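Local coordinates for lipase (Photobacterium sp. M37, PDB 2ORY), which probably hydrolyses the ester bonds of triacylglycerols, as a cold-adapted alpha/beta-hydrolase lipase of the class 3 family, at residues Q7-F12 with C169-S174; V75-K78 with E84-I87. All blocks are in the same frame, centred on the assembly; numbering follows the deposited sequence.

Interaction 1: residues Q7-F12 with C169-S174; sequences QLMLAF and CVTGHS
M9 of helix 5-15 lays its thioether chain against C169 and T171, two residues on the same face of strand 166-173. The helix crosses the strand at -61°, with 7.6 Å between the segment axes. CG of M9 is anti to its own carbonyl carbon (chi1 -62°). The bend at chi2 places M9 SD 3.8 Å from C169 SG, and the bend at chi3 turns the methyl CE toward the strand. CE points in between C169 and T171, but its modelled approach to T171 is too short to be trusted. Nearer the helix backbone, M9 CB sits 3.6 Å from T171 OG1. This strand runs into a GxSxG sequence whose strained turn from strand to helix at S174 is consistent with the nucleophile elbow of the alpha/beta hydrolase fold. S174 OG is hydrogen-bonded to H312 NE2, consistent with a Ser-His-Asp triad. The hydroxyl of T171 is buried but satisfied, bonded to I204 O on the next strand and to S13 OG. The bond to S13 ties sheet to helix, and S13 OG is also bonded to M9 O within the helix. F12 adds a looser apolar touch, with its CB 4.2 Å from T171 CG2.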
ATOM      1  N   GLN A   7      -0.984   6.590  12.764  1.00 28.14           N
ATOM      2  CA  GLN A   7      -1.907   7.607  12.275  1.00 30.28           C
ATOM      3  C   GLN A   7      -1.184   8.544  11.307  1.00 31.39           C
ATOM      4  O   GLN A   7      -1.753   9.007  10.316  1.00 32.39           O
ATOM      5  CB  GLN A   7      -2.466   8.423  13.441  1.00 28.47           C
ATOM      6  CG  GLN A   7      -3.269   7.606  14.429  1.00 34.94           C
ATOM      7  CD  GLN A   7      -3.749   8.451  15.584  1.00 40.38           C
ATOM      8  OE1 GLN A   7      -2.951   8.949  16.378  1.00 39.66           O
ATOM      9  NE2 GLN A   7      -5.058   8.632  15.676  1.00 36.53           N
ATOM     10  N   LEU A   8       0.078   8.820  11.594  1.00 28.36           N
ATOM     11  CA  LEU A   8       0.838   9.702  10.734  1.00 29.03           C
ATOM     12  C   LEU A   8       1.036   9.069   9.381  1.00 27.13           C
ATOM     13  O   LEU A   8       0.807   9.708   8.365  1.00 37.39           O
ATOM     14  CB  LEU A   8       2.191  10.030  11.354  1.00 27.89           C
ATOM     15  CG  LEU A   8       3.067  10.975  10.534  1.00 30.75           C
ATOM     16  CD1 LEU A   8       2.370  12.320  10.377  1.00 31.35           C
ATOM     17  CD2 LEU A   8       4.399  11.154  11.244  1.00 34.26           C
ATOM     18  N   MET A   9       1.466   7.814   9.364  1.00 30.14           N
ATOM     19  CA  MET A   9       1.672   7.093   8.114  1.00 27.98           C
ATOM     20  C   MET A   9       0.358   6.904   7.326  1.00 25.21           C
ATOM     21  O   MET A   9       0.375   6.783   6.103  1.00 26.46           O
ATOM     22  CB  MET A   9       2.320   5.734   8.398  1.00 25.05           C
ATOM     23  CG  MET A   9       3.709   5.803   9.043  1.00 28.43           C
ATOM     24  SD  MET A   9       4.903   6.902   8.246  1.00 25.99           S
ATOM     25  CE  MET A   9       5.359   5.992   6.921  1.00 41.99           C
ATOM     26  N   LEU A  10      -0.775   6.857   8.022  1.00 26.75           N
ATOM     27  CA  LEU A  10      -2.071   6.724   7.351  1.00 25.64           C
ATOM     28  C   LEU A  10      -2.278   8.002   6.552  1.00 26.97           C
ATOM     29  O   LEU A  10      -2.780   7.978   5.432  1.00 27.84           O
ATOM     30  CB  LEU A  10      -3.209   6.590   8.367  1.00 26.30           C
ATOM     31  CG  LEU A  10      -4.596   6.460   7.721  1.00 30.21           C
ATOM     32  CD1 LEU A  10      -4.662   5.102   7.006  1.00 25.42           C
ATOM     33  CD2 LEU A  10      -5.704   6.570   8.761  1.00 22.41           C
ATOM     34  N   ALA A  11      -1.884   9.123   7.157  1.00 26.47           N
ATOM     35  CA  ALA A  11      -1.994  10.430   6.524  1.00 23.18           C
ATOM     36  C   ALA A  11      -1.140  10.512   5.262  1.00 25.21           C
ATOM     37  O   ALA A  11      -1.556  11.081   4.256  1.00 25.09           O
ATOM     38  CB  ALA A  11      -1.577  11.529   7.519  1.00 25.37           C
ATOM     39  N   PHE A  12       0.066   9.963   5.317  1.00 23.88           N
ATOM     40  CA  PHE A  12       0.944   9.988   4.155  1.00 26.03           C
ATOM     41  C   PHE A  12       0.443   9.025   3.093  1.00 25.47           C
ATOM     42  O   PHE A  12       0.544   9.299   1.901  1.00 24.23           O
ATOM     43  CB  PHE A  12       2.369   9.598   4.544  1.00 27.25           C
ATOM     44  CG  PHE A  12       3.117  10.680   5.262  1.00 31.00           C
ATOM     45  CD1 PHE A  12       3.582  10.482   6.564  1.00 26.64           C
ATOM     46  CD2 PHE A  12       3.390  11.887   4.623  1.00 21.65           C
ATOM     47  CE1 PHE A  12       4.311  11.467   7.215  1.00 24.72           C
ATOM     48  CE2 PHE A  12       4.114  12.879   5.265  1.00 27.98           C
ATOM     49  CZ  PHE A  12       4.580  12.670   6.565  1.00 30.57           C
ATOM     50  N   CYS A 169      10.749   4.976   7.022  1.00 24.20           N
ATOM     51  CA  CYS A 169       9.521   4.208   7.197  1.00 24.44           C
ATOM     52  C   CYS A 169       8.872   4.136   5.801  1.00 22.83           C
ATOM     53  O   CYS A 169       8.715   5.152   5.126  1.00 21.27           O
ATOM     54  CB  CYS A 169       8.560   4.890   8.176  1.00 27.13           C
ATOM     55  SG  CYS A 169       7.115   3.855   8.550  1.00 28.77           S
ATOM     56  N   VAL A 170       8.529   2.935   5.348  1.00 25.74           N
ATOM     57  CA  VAL A 170       7.898   2.784   4.040  1.00 20.47           C
ATOM     58  C   VAL A 170       6.440   2.464   4.307  1.00 23.17           C
ATOM     59  O   VAL A 170       6.128   1.485   4.984  1.00 25.46           O
ATOM     60  CB  VAL A 170       8.537   1.633   3.226  1.00 23.73           C
ATOM     61  CG1 VAL A 170       8.037   1.694   1.774  1.00 19.19           C
ATOM     62  CG2 VAL A 170      10.082   1.704   3.323  1.00  8.32           C
ATOM     63  N   THR A 171       5.544   3.297   3.788  1.00 22.40           N
ATOM     64  CA  THR A 171       4.119   3.095   4.004  1.00 20.01           C
ATOM     65  C   THR A 171       3.306   3.161   2.702  1.00 21.87           C
ATOM     66  O   THR A 171       3.785   3.631   1.663  1.00 22.12           O
ATOM     67  CB  THR A 171       3.586   4.136   5.010  1.00 17.05           C
ATOM     68  OG1 THR A 171       2.278   3.770   5.433  1.00 18.07           O
ATOM     69  CG2 THR A 171       3.520   5.513   4.373  1.00 25.56           C
ATOM     70  N   GLY A 172       2.071   2.675   2.770  1.00 22.84           N
ATOM     71  CA  GLY A 172       1.212   2.676   1.605  1.00 20.40           C
ATOM     72  C   GLY A 172      -0.084   1.967   1.926  1.00 21.92           C
ATOM     73  O   GLY A 172      -0.132   1.151   2.851  1.00 19.55           O
ATOM     74  N   HIS A 173      -1.125   2.284   1.159  1.00 20.23           N
ATOM     75  CA  HIS A 173      -2.470   1.719   1.319  1.00 22.02           C
ATOM     76  C   HIS A 173      -2.916   0.939   0.079  1.00 20.15           C
ATOM     77  O   HIS A 173      -2.541   1.283  -1.035  1.00 24.59           O
ATOM     78  CB  HIS A 173      -3.458   2.871   1.605  1.00 17.04           C
ATOM     79  CG  HIS A 173      -4.899   2.466   1.624  1.00 23.81           C
ATOM     80  ND1 HIS A 173      -5.699   2.480   0.497  1.00 28.19           N
ATOM     81  CD2 HIS A 173      -5.693   2.042   2.639  1.00 19.94           C
ATOM     82  CE1 HIS A 173      -6.916   2.082   0.816  1.00 23.95           C
ATOM     83  NE2 HIS A 173      -6.939   1.807   2.112  1.00 29.11           N
ATOM     84  N   SER A 174      -3.721  -0.102   0.276  1.00 21.26           N
ATOM     85  CA  SER A 174      -4.244  -0.905  -0.835  1.00 21.52           C
ATOM     86  C   SER A 174      -3.082  -1.623  -1.540  1.00 23.84           C
ATOM     87  O   SER A 174      -2.277  -2.275  -0.886  1.00 19.44           O
ATOM     88  CB  SER A 174      -5.004   0.015  -1.812  1.00 17.86           C
ATOM     89  OG  SER A 174      -5.765  -0.712  -2.766  1.00 22.21           O
TER

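Interaction 2: residues V75-K78 with E84-I87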
ATOM      1  N   VAL A  75       8.998  10.535  -1.551  1.00 29.04           N
ATOM      2  CA  VAL A  75       9.702  10.475  -0.275  1.00 32.31           C
ATOM      3  C   VAL A  75       9.590  11.823   0.456  1.00 30.60           C
ATOM      4  O   VAL A  75       9.891  12.867  -0.119  1.00 30.30           O
ATOM      5  CB  VAL A  75      11.198  10.149  -0.483  1.00 32.71           C
ATOM      6  CG1 VAL A  75      11.874   9.958   0.860  1.00 35.29           C
ATOM      7  CG2 VAL A  75      11.355   8.904  -1.350  1.00 27.48           C
ATOM      8  N   ILE A  76       9.142  11.795   1.713  1.00 30.93           N
ATOM      9  CA  ILE A  76       9.013  13.014   2.525  1.00 31.71           C
ATOM     10  C   ILE A  76      10.129  12.962   3.562  1.00 33.09           C
ATOM     11  O   ILE A  76      10.381  11.915   4.153  1.00 34.99           O
ATOM     12  CB  ILE A  76       7.682  13.085   3.337  1.00 27.33           C
ATOM     13  CG1 ILE A  76       6.491  12.707   2.463  1.00 33.93           C
ATOM     14  CG2 ILE A  76       7.489  14.471   3.912  1.00 29.74           C
ATOM     15  CD1 ILE A  76       6.272  11.194   2.412  1.00 40.10           C
ATOM     16  N   GLN A  77      10.785  14.089   3.784  1.00 35.83           N
ATOM     17  CA  GLN A  77      11.849  14.161   4.772  1.00 37.70           C
ATOM     18  C   GLN A  77      11.451  15.156   5.855  1.00 37.50           C
ATOM     19  O   GLN A  77      11.010  16.263   5.552  1.00 35.74           O
ATOM     20  CB  GLN A  77      13.158  14.621   4.122  1.00 38.33           C
ATOM     21  CG  GLN A  77      14.295  14.823   5.120  1.00 37.80           C
ATOM     22  CD  GLN A  77      15.583  15.318   4.477  1.00 42.08           C
ATOM     23  OE1 GLN A  77      16.631  15.369   5.122  1.00 43.80           O
ATOM     24  NE2 GLN A  77      15.511  15.690   3.203  1.00 40.59           N
ATOM     25  N   LYS A  78      11.593  14.754   7.111  1.00 37.42           N
ATOM     26  CA  LYS A  78      11.281  15.638   8.227  1.00 40.53           C
ATOM     27  C   LYS A  78      12.379  16.700   8.345  1.00 41.19           C
ATOM     28  O   LYS A  78      13.547  16.360   8.533  1.00 40.49           O
ATOM     29  CB  LYS A  78      11.201  14.833   9.527  1.00 40.64           C
ATOM     30  CG  LYS A  78      11.347  15.679  10.790  1.00 43.35           C
ATOM     31  CD  LYS A  78      10.120  15.622  11.678  1.00 41.00           C
ATOM     32  CE  LYS A  78       9.924  14.245  12.282  1.00 41.68           C
ATOM     33  NZ  LYS A  78       8.829  14.245  13.293  1.00 35.90           N
ATOM     34  N   GLU A  84      15.690  11.310   8.459  1.00 45.18           N
ATOM     35  CA  GLU A  84      14.358  10.846   8.883  1.00 45.19           C
ATOM     36  C   GLU A  84      13.460  10.935   7.642  1.00 40.43           C
ATOM     37  O   GLU A  84      12.989  12.010   7.271  1.00 39.26           O
ATOM     38  CB  GLU A  84      13.814  11.745  10.009  1.00 50.55           C
ATOM     39  CG  GLU A  84      13.043  11.041  11.158  1.00 57.15           C
ATOM     40  CD  GLU A  84      11.563  10.784  10.859  1.00 60.38           C
ATOM     41  OE1 GLU A  84      11.264  10.066   9.882  1.00 67.15           O
ATOM     42  OE2 GLU A  84      10.698  11.291  11.610  1.00 56.47           O
ATOM     43  N   TYR A  85      13.224   9.803   6.999  1.00 35.39           N
ATOM     44  CA  TYR A  85      12.413   9.806   5.795  1.00 32.43           C
ATOM     45  C   TYR A  85      11.192   8.897   5.777  1.00 30.64           C
ATOM     46  O   TYR A  85      11.144   7.866   6.459  1.00 24.09           O
ATOM     47  CB  TYR A  85      13.273   9.420   4.590  1.00 31.23           C
ATOM     48  CG  TYR A  85      14.549  10.220   4.445  1.00 32.89           C
ATOM     49  CD1 TYR A  85      15.687   9.908   5.194  1.00 28.13           C
ATOM     50  CD2 TYR A  85      14.617  11.294   3.558  1.00 31.53           C
ATOM     51  CE1 TYR A  85      16.861  10.651   5.056  1.00 28.19           C
ATOM     52  CE2 TYR A  85      15.787  12.044   3.419  1.00 29.19           C
ATOM     53  CZ  TYR A  85      16.903  11.717   4.169  1.00 31.73           C
ATOM     54  OH  TYR A  85      18.059  12.463   4.027  1.00 36.39           O
ATOM     55  N   VAL A  86      10.213   9.293   4.968  1.00 26.42           N
ATOM     56  CA  VAL A  86       9.015   8.486   4.745  1.00 28.67           C
ATOM     57  C   VAL A  86       8.923   8.194   3.243  1.00 25.44           C
ATOM     58  O   VAL A  86       8.965   9.114   2.441  1.00 28.54           O
ATOM     59  CB  VAL A  86       7.700   9.222   5.146  1.00 31.41           C
ATOM     60  CG1 VAL A  86       6.494   8.383   4.745  1.00 26.29           C
ATOM     61  CG2 VAL A  86       7.658   9.468   6.632  1.00 24.12           C
ATOM     62  N   ILE A  87       8.843   6.924   2.854  1.00 27.43           N
ATOM     63  CA  ILE A  87       8.652   6.583   1.441  1.00 23.23           C
ATOM     64  C   ILE A  87       7.174   6.125   1.352  1.00 26.93           C
ATOM     65  O   ILE A  87       6.795   5.131   1.971  1.00 27.00           O
ATOM     66  CB  ILE A  87       9.542   5.417   1.007  1.00 25.59           C
ATOM     67  CG1 ILE A  87      11.017   5.798   1.096  1.00 23.62           C
ATOM     68  CG2 ILE A  87       9.149   4.978  -0.391  1.00 23.54           C
ATOM     69  CD1 ILE A  87      11.943   4.632   0.730  1.00 23.67           C
TER
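The carbonyl oxygen V86 O takes one hydrogen bond and one CA-H...O contact from the facing strand. I76 N bonds V86 O at 2.8 Å, in the carbonyl plane, and the CA-H of V75 approaches it, with V75 CA 3.1 Å from V86 O. The two strands form a beta hairpin, 66-78 with 84-90, within the central sheet of the alpha/beta hydrolase fold. I76 and V86 are its hydrogen-bonded pair here. The return bond, V86 N to I76 O, is also 2.8 Å long and nearly straight at the hydrogen (163°). Further along, K78 N donates to E84 O.

V75, Q77, Y85 and I87 share one face of the sheet. With CG anti to the backbone N (chi1 176°) and the rest extended, Q77 lies beside the Y85 ring, pointing the same way. Its amide carbon Q77 CD lies 3.4 Å from Y85 CE2, with amide and ring planes 32° apart. The phenol oxygen of Y85 is hydrogen-bonded to K159 NZ. V75 completes this side, with CG1 against Y85 CB and CG2 against I87 CG1.

On the other face I76 and V86 lie side by side. I76 CD1 is 3.7 Å from V86 CG1, and F12 of helix 5-15 touches both residues. At the turn end of the hairpin K78 and E84 cross. K78 NZ has a salt bridge to D50 and a second, long one to E84. K78 NZ stands 3.9 Å from E84 OE2, whereas K78 CE is closer to that oxygen, at 3.1 Å.

Overall arrangement
The centres of the two contacts lie about 11 Å apart, on the same five-stranded mixed sheet. Strand 84-90 of interaction 2 neighbours strand 166-173 of interaction 1 and runs parallel to it. I87 joins them through probable backbone hydrogen bonds, I87 O with T171 N and I87 N with C169 O. Helix 5-15 spans both strands, since M9 also packs on V86. In sequence the hairpin is nested between helix 5-15 and strand 166-173. The N-terminal helix thus covers one face of the sheet where the hairpin meets the strand that leads to S174, the probable nucleophile.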